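Long-range contacts in Crov588 (Cafeteriavirus, PDB 6NYR), which is of unknown function but folds as a circular leucine-rich-repeat solenoid built largely from FNIP repeats: residues N175-E180 with K199-V204; N229-L234 with N251-L256; Q242-N247 with E268-N273; N603-L608 with V622-L627. One frame throughout, in Å; residues are numbered along the deposited sequence.

Overall arrangement
From the N terminus, contact 1 comes first, joining the loop between strands 167-169 and 189-191 to the loop that follows strand 189-191. Contact 2 then brings together the start of strands 233-235 and 255-257, parallel neighbours in the inner strand row. Contact 3 crosses it along the chain: 242-247 lies between the two segments of contact 2, and 268-273 comes after both. The two also touch, with Leu256 CD2 3.8 Å from Leu271 CD2. Contact 4 closes a much later coil, from strand 607-609 to the loop before 629-631, its centre about 71 Å from that of contact 1 across the ring. All four tie successive coils together.

Contact 1. Residues N175-E180 with K199-V204; sequences NQKITE and KITENV
With chi1 at 171°, Val204 holds CG1 anti to its backbone N, and Ile178 turns CG2 the same way relative to its own N; the two methyls meet with Ile178 CG2 3.6 Å from Val204 CG1. The valine branch also rests on the backbone of the other coil, CG1 lying 3.5 Å from Ile178 O and CG2 close to the carbonyl carbon of Thr179. Glu180 stretches out alongside Asn203, pointing the same way, with carboxylate and amide planes 29° apart. Its CG sits 3.3 Å from Asn203 O, and its OE2 is 3.5 Å from Asn203 CB. This is the outer side of a leucine-rich-repeat solenoid, where loops of successive coils stack 22 residues apart and a type II turn from Thr201 to Val204 carries Asn203 with positive phi. At the other end Lys177, bent at chi2 and chi4, lays CE 3.2 Å from Lys199 O; the ammonium of Lys199 itself bonds to Gln220. Water joins the coils where the backbones do not: one molecule donates to Thr179 O at 2.8 Å and to Val204 O at 2.7 Å, and another donates to Ile178 O and more weakly to Lys199 O.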
loop_
_atom_site.group_PDB
_atom_site.type_symbol
_atom_site.label_atom_id
_atom_site.label_comp_id
_atom_site.label_asym_id
_atom_site.label_seq_id
_atom_site.Cartn_x
_atom_site.Cartn_y
_atom_site.Cartn_z
ATOM N N ASN A 175 -29.048 15.006 8.973
ATOM C CA ASN A 175 -29.254 15.126 10.409
ATOM C C ASN A 175 -30.746 15.284 10.686
ATOM O O ASN A 175 -31.188 16.338 11.158
ATOM C CB ASN A 175 -28.462 16.301 10.975
ATOM C CG ASN A 175 -28.512 16.355 12.495
ATOM O OD1 ASN A 175 -28.787 15.354 13.161
ATOM N ND2 ASN A 175 -28.249 17.528 13.051
ATOM N N GLN A 176 -31.531 14.255 10.369
ATOM C CA GLN A 176 -32.953 14.238 10.670
ATOM C C GLN A 176 -33.274 13.049 11.564
ATOM O O GLN A 176 -32.620 12.005 11.495
ATOM C CB GLN A 176 -33.814 14.163 9.399
ATOM C CG GLN A 176 -33.693 15.352 8.465
ATOM C CD GLN A 176 -34.244 16.634 9.061
ATOM O OE1 GLN A 176 -35.210 16.618 9.831
ATOM N NE2 GLN A 176 -33.633 17.757 8.701
ATOM N N LYS A 177 -34.306 13.211 12.390
ATOM C CA LYS A 177 -34.730 12.145 13.287
ATOM C C LYS A 177 -35.146 10.920 12.483
ATOM O O LYS A 177 -35.709 11.029 11.389
ATOM C CB LYS A 177 -35.880 12.633 14.168
ATOM C CG LYS A 177 -36.370 11.631 15.208
ATOM C CD LYS A 177 -35.251 11.159 16.124
ATOM C CE LYS A 177 -35.743 10.093 17.102
ATOM N NZ LYS A 177 -36.480 10.669 18.264
ATOM N N ILE A 178 -34.848 9.747 13.033
ATOM C CA ILE A 178 -35.283 8.466 12.488
ATOM C C ILE A 178 -36.201 7.819 13.511
ATOM O O ILE A 178 -35.768 7.507 14.629
ATOM C CB ILE A 178 -34.096 7.545 12.154
ATOM C CG1 ILE A 178 -33.304 8.138 10.991
ATOM C CG2 ILE A 178 -34.579 6.135 11.854
ATOM C CD1 ILE A 178 -32.023 7.404 10.688
ATOM N N THR A 179 -37.464 7.613 13.133
ATOM C CA THR A 179 -38.461 7.117 14.065
ATOM C C THR A 179 -38.806 5.650 13.773
ATOM O O THR A 179 -38.190 4.992 12.927
ATOM C CB THR A 179 -39.734 7.974 14.026
ATOM O OG1 THR A 179 -40.355 7.866 12.736
ATOM C CG2 THR A 179 -39.421 9.432 14.315
ATOM N N GLU A 180 -39.822 5.155 14.478
ATOM C CA GLU A 180 -40.199 3.747 14.446
ATOM C C GLU A 180 -40.683 3.333 13.064
ATOM O O GLU A 180 -41.421 4.063 12.396
ATOM C CB GLU A 180 -41.291 3.528 15.501
ATOM C CG GLU A 180 -41.422 2.146 16.089
ATOM C CD GLU A 180 -42.179 2.175 17.422
ATOM O OE1 GLU A 180 -42.307 3.268 18.014
ATOM O OE2 GLU A 180 -42.645 1.109 17.872
ATOM N N LYS A 199 -31.342 11.587 18.502
ATOM C CA LYS A 199 -31.630 10.491 19.414
ATOM C C LYS A 199 -32.076 9.253 18.645
ATOM O O LYS A 199 -32.698 9.341 17.581
ATOM C CB LYS A 199 -32.706 10.891 20.422
ATOM C CG LYS A 199 -32.226 11.772 21.571
ATOM C CD LYS A 199 -33.416 12.361 22.332
ATOM C CE LYS A 199 -33.001 12.995 23.654
ATOM N NZ LYS A 199 -31.902 13.990 23.526
ATOM N N ILE A 200 -31.716 8.090 19.180
ATOM C CA ILE A 200 -32.172 6.802 18.669
ATOM C C ILE A 200 -32.877 6.085 19.809
ATOM O O ILE A 200 -32.259 5.791 20.839
ATOM C CB ILE A 200 -31.018 5.954 18.110
ATOM C CG1 ILE A 200 -30.382 6.690 16.933
ATOM C CG2 ILE A 200 -31.519 4.580 17.696
ATOM C CD1 ILE A 200 -29.308 5.909 16.215
ATOM N N THR A 201 -34.166 5.816 19.632
ATOM C CA THR A 201 -34.971 5.196 20.670
ATOM C C THR A 201 -35.221 3.724 20.338
ATOM O O THR A 201 -34.728 3.185 19.345
ATOM C CB THR A 201 -36.297 5.941 20.841
ATOM O OG1 THR A 201 -37.049 5.863 19.624
ATOM C CG2 THR A 201 -36.053 7.400 21.188
ATOM N N GLU A 202 -36.006 3.072 21.190
ATOM C CA GLU A 202 -36.327 1.664 21.016
ATOM C C GLU A 202 -37.177 1.452 19.770
ATOM O O GLU A 202 -37.892 2.348 19.315
ATOM C CB GLU A 202 -37.067 1.141 22.247
ATOM C CG GLU A 202 -36.328 1.385 23.554
ATOM C CD GLU A 202 -37.115 0.933 24.772
ATOM O OE1 GLU A 202 -38.094 0.172 24.604
ATOM O OE2 GLU A 202 -36.750 1.342 25.894
ATOM N N ASN A 203 -37.096 0.242 19.223
ATOM C CA ASN A 203 -37.890 -0.164 18.067
ATOM C C ASN A 203 -37.617 0.701 16.843
ATOM O O ASN A 203 -38.452 0.784 15.935
ATOM C CB ASN A 203 -39.387 -0.142 18.394
ATOM C CG ASN A 203 -39.750 -1.083 19.526
ATOM O OD1 ASN A 203 -39.303 -2.229 19.563
ATOM N ND2 ASN A 203 -40.561 -0.599 20.461
ATOM N N VAL A 204 -36.460 1.351 16.807
ATOM C CA VAL A 204 -36.024 2.108 15.644
ATOM C C VAL A 204 -35.019 1.323 14.812
ATOM O O VAL A 204 -35.112 1.298 13.586
ATOM C CB VAL A 204 -35.442 3.466 16.089
ATOM C CG1 VAL A 204 -34.791 4.179 14.921
ATOM C CG2 VAL A 204 -36.532 4.330 16.716
HETATM O O HOH W 1 -35.177 6.903 17.619
HETATM O O HOH W 2 -37.042 2.600 12.146
#

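Contact 2. Residues N229-L234 with N251-L256; sequences NSLTYL and NSLTYL
The rings of Tyr233 and Tyr255 sit on the same face of the strand row but swing apart, because chi1 is -179° in Tyr233 and -75° in Tyr255. What meets is Tyr233 CD2 and Tyr255 CB, 3.7 Å apart, in an oblique approach. Each ring finds a flat partner in a further strand: Tyr255 stacks with His277, and Tyr233 meets His211 with the planes nearly parallel. At the edge of the Tyr255 ring, in its plane, lies OG1 of its neighbour Thr254. Behind the rings the backbone does the joining. Thr232 O takes two N-H groups at once, Tyr255 N at 2.9 Å, almost straight at 169°, and Thr254 N at 2.8 Å. One step on, Leu234 N bonds to Tyr255 O at 3.0 Å, in parallel-strand fashion. Ser252 OG approaches two carbonyls of the preceding coil, Asn229 O at 2.6 Å and Leu231 O at 2.9 Å, with a single proton to share between them. Behind the strand row, inside the coils, leucines of successive coils lie side by side: Leu231 CD2 is 4.1 Å from Leu253 CD1, and Leu234 CD2 is 4.0 Å from Leu256 CD1. Strand 211-213 continues the row beside 233-235, its Leu212 packing on Leu231 and Leu234, and strand 277-279 continues it beyond 255-257.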
loop_
_atom_site.group_PDB
_atom_site.type_symbol
_atom_site.label_atom_id
_atom_site.label_comp_id
_atom_site.label_asym_id
_atom_site.label_seq_id
_atom_site.Cartn_x
_atom_site.Cartn_y
_atom_site.Cartn_z
ATOM N N ASN A 229 -30.220 -7.319 19.044
ATOM C CA ASN A 229 -29.436 -8.488 19.426
ATOM C C ASN A 229 -28.726 -9.143 18.249
ATOM O O ASN A 229 -28.093 -10.188 18.442
ATOM C CB ASN A 229 -30.325 -9.522 20.130
ATOM C CG ASN A 229 -30.659 -9.127 21.557
ATOM O OD1 ASN A 229 -29.836 -8.529 22.255
ATOM N ND2 ASN A 229 -31.863 -9.471 22.004
ATOM N N SER A 230 -28.824 -8.581 17.044
ATOM C CA SER A 230 -28.080 -9.089 15.900
ATOM C C SER A 230 -26.777 -8.335 15.667
ATOM O O SER A 230 -25.923 -8.821 14.915
ATOM C CB SER A 230 -28.935 -9.008 14.628
ATOM O OG SER A 230 -29.427 -7.694 14.421
ATOM N N LEU A 231 -26.598 -7.177 16.302
ATOM C CA LEU A 231 -25.433 -6.344 16.041
ATOM C C LEU A 231 -24.146 -7.075 16.401
ATOM O O LEU A 231 -24.001 -7.599 17.510
ATOM C CB LEU A 231 -25.536 -5.044 16.838
ATOM C CG LEU A 231 -24.801 -3.845 16.242
ATOM C CD1 LEU A 231 -25.515 -3.384 14.968
ATOM C CD2 LEU A 231 -24.676 -2.711 17.244
ATOM N N THR A 232 -23.202 -7.095 15.459
ATOM C CA THR A 232 -21.866 -7.609 15.716
ATOM C C THR A 232 -20.781 -6.543 15.644
ATOM O O THR A 232 -19.725 -6.722 16.257
ATOM C CB THR A 232 -21.521 -8.718 14.710
ATOM O OG1 THR A 232 -21.386 -8.154 13.397
ATOM C CG2 THR A 232 -22.616 -9.771 14.696
ATOM N N TYR A 233 -21.016 -5.451 14.919
ATOM C CA TYR A 233 -20.026 -4.413 14.675
ATOM C C TYR A 233 -20.617 -3.075 15.090
ATOM O O TYR A 233 -21.715 -2.715 14.648
ATOM C CB TYR A 233 -19.614 -4.391 13.193
ATOM C CG TYR A 233 -18.567 -3.353 12.850
ATOM C CD1 TYR A 233 -18.910 -2.016 12.712
ATOM C CD2 TYR A 233 -17.236 -3.708 12.657
ATOM C CE1 TYR A 233 -17.965 -1.060 12.400
ATOM C CE2 TYR A 233 -16.285 -2.758 12.342
ATOM C CZ TYR A 233 -16.654 -1.432 12.213
ATOM O OH TYR A 233 -15.716 -0.473 11.900
ATOM N N LEU A 234 -19.900 -2.350 15.952
ATOM C CA LEU A 234 -20.334 -1.034 16.416
ATOM C C LEU A 234 -19.137 -0.094 16.429
ATOM O O LEU A 234 -18.160 -0.345 17.143
ATOM C CB LEU A 234 -20.966 -1.125 17.811
ATOM C CG LEU A 234 -21.469 0.164 18.456
ATOM C CD1 LEU A 234 -22.529 0.822 17.593
ATOM C CD2 LEU A 234 -22.012 -0.116 19.850
ATOM N N ASN A 251 -25.525 -8.811 23.326
ATOM C CA ASN A 251 -24.714 -9.978 23.650
ATOM C C ASN A 251 -24.151 -10.678 22.425
ATOM O O ASN A 251 -23.572 -11.762 22.560
ATOM C CB ASN A 251 -25.567 -10.940 24.476
ATOM C CG ASN A 251 -25.749 -10.472 25.911
ATOM O OD1 ASN A 251 -24.820 -9.949 26.531
ATOM N ND2 ASN A 251 -26.962 -10.624 26.433
ATOM N N SER A 252 -24.302 -10.081 21.247
ATOM C CA SER A 252 -23.783 -10.624 19.999
ATOM C C SER A 252 -22.592 -9.839 19.462
ATOM O O SER A 252 -21.999 -10.240 18.454
ATOM C CB SER A 252 -24.901 -10.647 18.952
ATOM O OG SER A 252 -25.676 -9.459 19.019
ATOM N N LEU A 253 -22.226 -8.736 20.111
ATOM C CA LEU A 253 -21.214 -7.828 19.581
ATOM C C LEU A 253 -19.831 -8.470 19.593
ATOM O O LEU A 253 -19.398 -9.023 20.609
ATOM C CB LEU A 253 -21.209 -6.541 20.404
ATOM C CG LEU A 253 -20.681 -5.258 19.770
ATOM C CD1 LEU A 253 -21.473 -4.847 18.557
ATOM C CD2 LEU A 253 -20.695 -4.146 20.834
ATOM N N THR A 254 -19.133 -8.384 18.459
ATOM C CA THR A 254 -17.769 -8.882 18.351
ATOM C C THR A 254 -16.724 -7.797 18.132
ATOM O O THR A 254 -15.579 -7.981 18.544
ATOM C CB THR A 254 -17.660 -9.894 17.201
ATOM O OG1 THR A 254 -18.036 -9.268 15.967
ATOM C CG2 THR A 254 -18.565 -11.093 17.456
ATOM N N TYR A 255 -17.078 -6.690 17.481
ATOM C CA TYR A 255 -16.161 -5.583 17.240
ATOM C C TYR A 255 -16.738 -4.306 17.840
ATOM O O TYR A 255 -17.881 -3.938 17.541
ATOM C CB TYR A 255 -15.915 -5.374 15.737
ATOM C CG TYR A 255 -15.005 -6.392 15.084
ATOM C CD1 TYR A 255 -15.329 -7.742 15.084
ATOM C CD2 TYR A 255 -13.834 -6.000 14.444
ATOM C CE1 TYR A 255 -14.506 -8.675 14.484
ATOM C CE2 TYR A 255 -13.005 -6.928 13.839
ATOM C CZ TYR A 255 -13.346 -8.265 13.861
ATOM O OH TYR A 255 -12.522 -9.189 13.260
ATOM N N LEU A 256 -15.943 -3.620 18.663
ATOM C CA LEU A 256 -16.344 -2.361 19.285
ATOM C C LEU A 256 -15.227 -1.345 19.102
ATOM O O LEU A 256 -14.091 -1.588 19.522
ATOM C CB LEU A 256 -16.645 -2.548 20.775
ATOM C CG LEU A 256 -16.947 -1.285 21.584
ATOM C CD1 LEU A 256 -18.298 -0.696 21.185
ATOM C CD2 LEU A 256 -16.900 -1.546 23.085
#

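Contact 3. Residues Q242-N247 with E268-N273; sequences QQITEN and ENVLPN
Val270 wedges both its methyls against the backbone of the preceding coil, and its chi1 of 176° decides which goes where. CG1, trans to the backbone N, reaches 3.2 Å from Ile244 O and touches the branch methyl of the isoleucine, Ile244 CG2, at 3.6 Å. CG2, on the other prong, lies 3.6 Å from the same Ile244 O and faces the carbonyl carbon of Thr245. Ile244 sends its longer arm, CG1 and CD1, along a different path, so the short branch CG2 makes the closest side-chain contact with Val270, and the residue packs on Leu249 as well. Towards solvent, Glu246 takes an extended chain from a chi1 of -152° and runs beside Asn269 in the same direction. Its CG comes closest, 3.2 Å from Asn269 O and 3.6 Å from Asn269 CB, and the carboxylate end follows along, with Glu246 OE2 3.7 Å from Asn269 CB. Carboxylate and amide planes are 25° apart, and the two chains run side by side at an exposed edge. Asn269 has positive phi, as has Asn247 at the matching place one coil earlier. The same valine-on-isoleucine and glutamate-beside-asparagine pairing joins 175-180 to 199-204; it recurs because this solenoid repeats every 22 residues, and the contact lies on the outer side of the leucine-rich-repeat coils, away from the strand row.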
loop_
_atom_site.group_PDB
_atom_site.type_symbol
_atom_site.label_atom_id
_atom_site.label_comp_id
_atom_site.label_asym_id
_atom_site.label_seq_id
_atom_site.Cartn_x
_atom_site.Cartn_y
_atom_site.Cartn_z
ATOM N N GLN A 242 -20.813 9.401 25.760
ATOM C CA GLN A 242 -21.878 9.156 26.721
ATOM C C GLN A 242 -21.591 7.874 27.489
ATOM O O GLN A 242 -20.945 6.958 26.973
ATOM C CB GLN A 242 -23.248 9.035 26.038
ATOM C CG GLN A 242 -23.689 10.293 25.332
ATOM C CD GLN A 242 -23.915 11.437 26.295
ATOM O OE1 GLN A 242 -24.535 11.264 27.348
ATOM N NE2 GLN A 242 -23.394 12.608 25.952
ATOM N N GLN A 243 -22.076 7.811 28.726
ATOM C CA GLN A 243 -21.904 6.601 29.515
ATOM C C GLN A 243 -22.708 5.439 28.947
ATOM O O GLN A 243 -23.851 5.599 28.507
ATOM C CB GLN A 243 -22.293 6.817 30.977
ATOM C CG GLN A 243 -21.132 7.256 31.836
ATOM C CD GLN A 243 -21.308 6.852 33.291
ATOM O OE1 GLN A 243 -22.364 6.357 33.687
ATOM N NE2 GLN A 243 -20.249 7.006 34.078
ATOM N N ILE A 244 -22.096 4.261 28.980
ATOM C CA ILE A 244 -22.712 3.015 28.550
ATOM C C ILE A 244 -22.915 2.170 29.797
ATOM O O ILE A 244 -21.947 1.701 30.410
ATOM C CB ILE A 244 -21.852 2.280 27.515
ATOM C CG1 ILE A 244 -21.593 3.201 26.327
ATOM C CG2 ILE A 244 -22.547 1.003 27.069
ATOM C CD1 ILE A 244 -20.713 2.598 25.259
ATOM N N THR A 245 -24.174 1.975 30.172
ATOM C CA THR A 245 -24.516 1.262 31.393
ATOM C C THR A 245 -24.783 -0.210 31.073
ATOM O O THR A 245 -24.499 -0.696 29.978
ATOM C CB THR A 245 -25.709 1.933 32.062
ATOM O OG1 THR A 245 -26.840 1.884 31.179
ATOM C CG2 THR A 245 -25.390 3.387 32.388
ATOM N N GLU A 246 -25.303 -0.948 32.047
ATOM C CA GLU A 246 -25.562 -2.370 31.882
ATOM C C GLU A 246 -26.651 -2.613 30.848
ATOM O O GLU A 246 -27.598 -1.832 30.720
ATOM C CB GLU A 246 -25.966 -2.969 33.229
ATOM C CG GLU A 246 -25.646 -4.439 33.414
ATOM C CD GLU A 246 -25.831 -4.893 34.856
ATOM O OE1 GLU A 246 -25.703 -4.048 35.768
ATOM O OE2 GLU A 246 -26.108 -6.091 35.073
ATOM N N ASN A 247 -26.494 -3.699 30.091
ATOM C CA ASN A 247 -27.549 -4.242 29.241
ATOM C C ASN A 247 -27.943 -3.309 28.098
ATOM O O ASN A 247 -29.087 -3.341 27.637
ATOM C CB ASN A 247 -28.800 -4.592 30.064
ATOM C CG ASN A 247 -28.615 -5.835 30.917
ATOM O OD1 ASN A 247 -28.401 -5.749 32.127
ATOM N ND2 ASN A 247 -28.702 -7.001 30.287
ATOM N N GLU A 268 -18.667 -3.101 35.389
ATOM C CA GLU A 268 -18.864 -4.508 35.085
ATOM C C GLU A 268 -20.199 -4.723 34.379
ATOM O O GLU A 268 -21.136 -3.932 34.510
ATOM C CB GLU A 268 -18.822 -5.340 36.368
ATOM C CG GLU A 268 -17.671 -5.000 37.296
ATOM C CD GLU A 268 -17.755 -5.737 38.621
ATOM O OE1 GLU A 268 -18.429 -6.788 38.680
ATOM O OE2 GLU A 268 -17.151 -5.260 39.604
ATOM N N ASN A 269 -20.275 -5.815 33.617
ATOM C CA ASN A 269 -21.496 -6.202 32.913
ATOM C C ASN A 269 -21.916 -5.161 31.880
ATOM O O ASN A 269 -23.095 -5.053 31.536
ATOM C CB ASN A 269 -22.651 -6.459 33.888
ATOM C CG ASN A 269 -22.465 -7.725 34.697
ATOM O OD1 ASN A 269 -22.763 -8.822 34.225
ATOM N ND2 ASN A 269 -21.981 -7.578 35.925
ATOM N N VAL A 270 -20.961 -4.392 31.370
ATOM C CA VAL A 270 -21.218 -3.445 30.289
ATOM C C VAL A 270 -20.686 -3.956 28.957
ATOM O O VAL A 270 -21.375 -3.892 27.939
ATOM C CB VAL A 270 -20.617 -2.064 30.638
ATOM C CG1 VAL A 270 -20.800 -1.092 29.483
ATOM C CG2 VAL A 270 -21.239 -1.513 31.910
ATOM N N LEU A 271 -19.474 -4.470 28.949
ATOM C CA LEU A 271 -18.874 -5.041 27.752
ATOM C C LEU A 271 -19.320 -6.489 27.600
ATOM O O LEU A 271 -18.953 -7.341 28.412
ATOM C CB LEU A 271 -17.341 -4.949 27.815
ATOM C CG LEU A 271 -16.771 -3.537 27.882
ATOM C CD1 LEU A 271 -15.261 -3.581 28.056
ATOM C CD2 LEU A 271 -17.150 -2.749 26.643
ATOM N N PRO A 272 -20.112 -6.811 26.578
ATOM C CA PRO A 272 -20.592 -8.197 26.447
ATOM C C PRO A 272 -19.436 -9.162 26.241
ATOM O O PRO A 272 -18.454 -8.843 25.572
ATOM C CB PRO A 272 -21.510 -8.152 25.220
ATOM C CG PRO A 272 -21.020 -6.985 24.421
ATOM C CD PRO A 272 -20.518 -5.972 25.429
ATOM N N ASN A 273 -19.562 -10.355 26.828
ATOM C CA ASN A 273 -18.492 -11.342 26.768
ATOM C C ASN A 273 -18.205 -11.826 25.355
ATOM O O ASN A 273 -17.185 -12.495 25.144
ATOM C CB ASN A 273 -18.849 -12.533 27.661
ATOM C CG ASN A 273 -18.630 -12.245 29.130
ATOM O OD1 ASN A 273 -17.666 -11.573 29.500
ATOM N ND2 ASN A 273 -19.521 -12.750 29.977
#

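Contact 4. Residues N603-L608 with V622-L627; sequences NGLTYL and VLPCSL
Ser626 N donates to Asn603 O at 2.8 Å, reaching the carbonyl nearly end-on, though the hydrogen itself is bent off line with an angle of 138°. The side chain of the same asparagine adds a second hold: its OD1 accepts from Cys625 N at 3.2 Å, in the amide plane and on a lone pair. Asn603 puts CG beside its backbone N, chi1 -84°, and this carries the amide oxygen over to the cysteine. Both donors lie within the type I turn from Pro624 to Leu627, closed by Leu627 N on Pro624 O, so Asn603 grips the turn by two adjacent N-H groups. A glycerol molecule, probably from the crystallisation liquor, lies about 3 Å from the side chain of Cys625. Here one coil of the leucine-rich-repeat solenoid is laid on the next, just before the turn feeds into strand 629-631. Pro624 lies side by side with Leu605, its CG 3.7 Å from Leu605 CB. Deeper in, Leu608 crosses Leu627 and Leu623 at about right angles: Leu608 CB is 3.4 Å from Leu627 CD1, and Leu608 CD2 is 4.0 Å from Leu623 CD2. Leu627 CA makes a bent CA-H...O contact with Leu605 O, 3.2 Å away. On the strand side Thr606 OG1 bonds to Thr584 O, and Leu608 packs on Leu586 and Leu630 of the flanking strands.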
loop_
_atom_site.group_PDB
_atom_site.type_symbol
_atom_site.label_atom_id
_atom_site.label_comp_id
_atom_site.label_asym_id
_atom_site.label_seq_id
_atom_site.Cartn_x
_atom_site.Cartn_y
_atom_site.Cartn_z
ATOM N N ASN A 603 22.809 -9.282 -29.503
ATOM C CA ASN A 603 21.634 -9.515 -30.335
ATOM C C ASN A 603 20.480 -10.118 -29.542
ATOM O O ASN A 603 19.315 -9.931 -29.914
ATOM C CB ASN A 603 22.002 -10.425 -31.509
ATOM C CG ASN A 603 22.596 -9.660 -32.676
ATOM O OD1 ASN A 603 22.003 -8.694 -33.166
ATOM N ND2 ASN A 603 23.773 -10.080 -33.125
ATOM N N GLY A 604 20.771 -10.836 -28.460
ATOM C CA GLY A 604 19.726 -11.415 -27.642
ATOM C C GLY A 604 19.055 -10.458 -26.690
ATOM O O GLY A 604 18.138 -10.847 -25.960
ATOM N N LEU A 605 19.489 -9.199 -26.690
ATOM C CA LEU A 605 18.890 -8.179 -25.840
ATOM C C LEU A 605 17.439 -7.966 -26.234
ATOM O O LEU A 605 17.120 -7.819 -27.415
ATOM C CB LEU A 605 19.690 -6.886 -25.973
ATOM C CG LEU A 605 19.575 -5.815 -24.896
ATOM C CD1 LEU A 605 20.125 -6.234 -23.562
ATOM C CD2 LEU A 605 20.321 -4.565 -25.406
ATOM N N THR A 606 16.557 -7.957 -25.239
ATOM C CA THR A 606 15.138 -7.744 -25.483
ATOM C C THR A 606 14.647 -6.372 -25.055
ATOM O O THR A 606 13.723 -5.840 -25.673
ATOM C CB THR A 606 14.307 -8.811 -24.753
ATOM O OG1 THR A 606 14.627 -8.794 -23.354
ATOM C CG2 THR A 606 14.583 -10.195 -25.324
ATOM N N TYR A 607 15.243 -5.787 -24.021
ATOM C CA TYR A 607 14.812 -4.504 -23.475
ATOM C C TYR A 607 15.987 -3.540 -23.500
ATOM O O TYR A 607 17.038 -3.818 -22.914
ATOM C CB TYR A 607 14.271 -4.686 -22.053
ATOM C CG TYR A 607 12.833 -5.156 -22.024
ATOM C CD1 TYR A 607 12.463 -6.358 -22.611
ATOM C CD2 TYR A 607 11.848 -4.406 -21.398
ATOM C CE1 TYR A 607 11.151 -6.791 -22.596
ATOM C CE2 TYR A 607 10.533 -4.832 -21.371
ATOM C CZ TYR A 607 10.191 -6.026 -21.968
ATOM O OH TYR A 607 8.882 -6.452 -21.940
ATOM N N LEU A 608 15.816 -2.421 -24.197
ATOM C CA LEU A 608 16.842 -1.397 -24.311
ATOM C C LEU A 608 16.242 -0.048 -23.956
ATOM O O LEU A 608 15.226 0.356 -24.535
ATOM C CB LEU A 608 17.418 -1.358 -25.727
ATOM C CG LEU A 608 18.575 -0.392 -25.969
ATOM C CD1 LEU A 608 19.691 -0.678 -24.978
ATOM C CD2 LEU A 608 19.065 -0.520 -27.398
ATOM N N VAL A 622 22.659 -2.168 -35.925
ATOM C CA VAL A 622 23.087 -1.669 -34.627
ATOM C C VAL A 622 22.195 -2.196 -33.511
ATOM O O VAL A 622 22.682 -2.629 -32.466
ATOM C CB VAL A 622 23.111 -0.123 -34.645
ATOM C CG1 VAL A 622 23.332 0.426 -33.252
ATOM C CG2 VAL A 622 24.186 0.383 -35.606
ATOM N N LEU A 623 20.886 -2.170 -33.716
ATOM C CA LEU A 623 19.947 -2.606 -32.688
ATOM C C LEU A 623 19.894 -4.132 -32.632
ATOM O O LEU A 623 20.001 -4.798 -33.666
ATOM C CB LEU A 623 18.558 -2.048 -32.974
ATOM C CG LEU A 623 18.417 -0.536 -32.796
ATOM C CD1 LEU A 623 16.977 -0.099 -33.039
ATOM C CD2 LEU A 623 18.868 -0.093 -31.417
ATOM N N PRO A 624 19.742 -4.708 -31.440
ATOM C CA PRO A 624 19.746 -6.175 -31.324
ATOM C C PRO A 624 18.618 -6.832 -32.109
ATOM O O PRO A 624 17.498 -6.318 -32.176
ATOM C CB PRO A 624 19.593 -6.415 -29.812
ATOM C CG PRO A 624 20.128 -5.162 -29.176
ATOM C CD PRO A 624 19.724 -4.044 -30.121
ATOM N N CYS A 625 18.924 -8.006 -32.676
ATOM C CA CYS A 625 17.973 -8.742 -33.498
ATOM C C CYS A 625 16.835 -9.377 -32.707
ATOM O O CYS A 625 15.865 -9.835 -33.323
ATOM C CB CYS A 625 18.689 -9.849 -34.272
ATOM S SG CYS A 625 20.005 -9.287 -35.365
ATOM N N SER A 626 16.935 -9.452 -31.384
ATOM C CA SER A 626 15.852 -9.984 -30.567
ATOM C C SER A 626 15.049 -8.898 -29.879
ATOM O O SER A 626 14.112 -9.211 -29.135
ATOM C CB SER A 626 16.388 -10.944 -29.498
ATOM O OG SER A 626 16.685 -12.210 -30.045
ATOM N N LEU A 627 15.382 -7.638 -30.112
ATOM C CA LEU A 627 14.845 -6.567 -29.293
ATOM C C LEU A 627 13.341 -6.444 -29.474
ATOM O O LEU A 627 12.838 -6.445 -30.604
ATOM C CB LEU A 627 15.522 -5.246 -29.639
ATOM C CG LEU A 627 15.179 -4.127 -28.653
ATOM C CD1 LEU A 627 16.458 -3.489 -28.152
ATOM C CD2 LEU A 627 14.277 -3.116 -29.317
#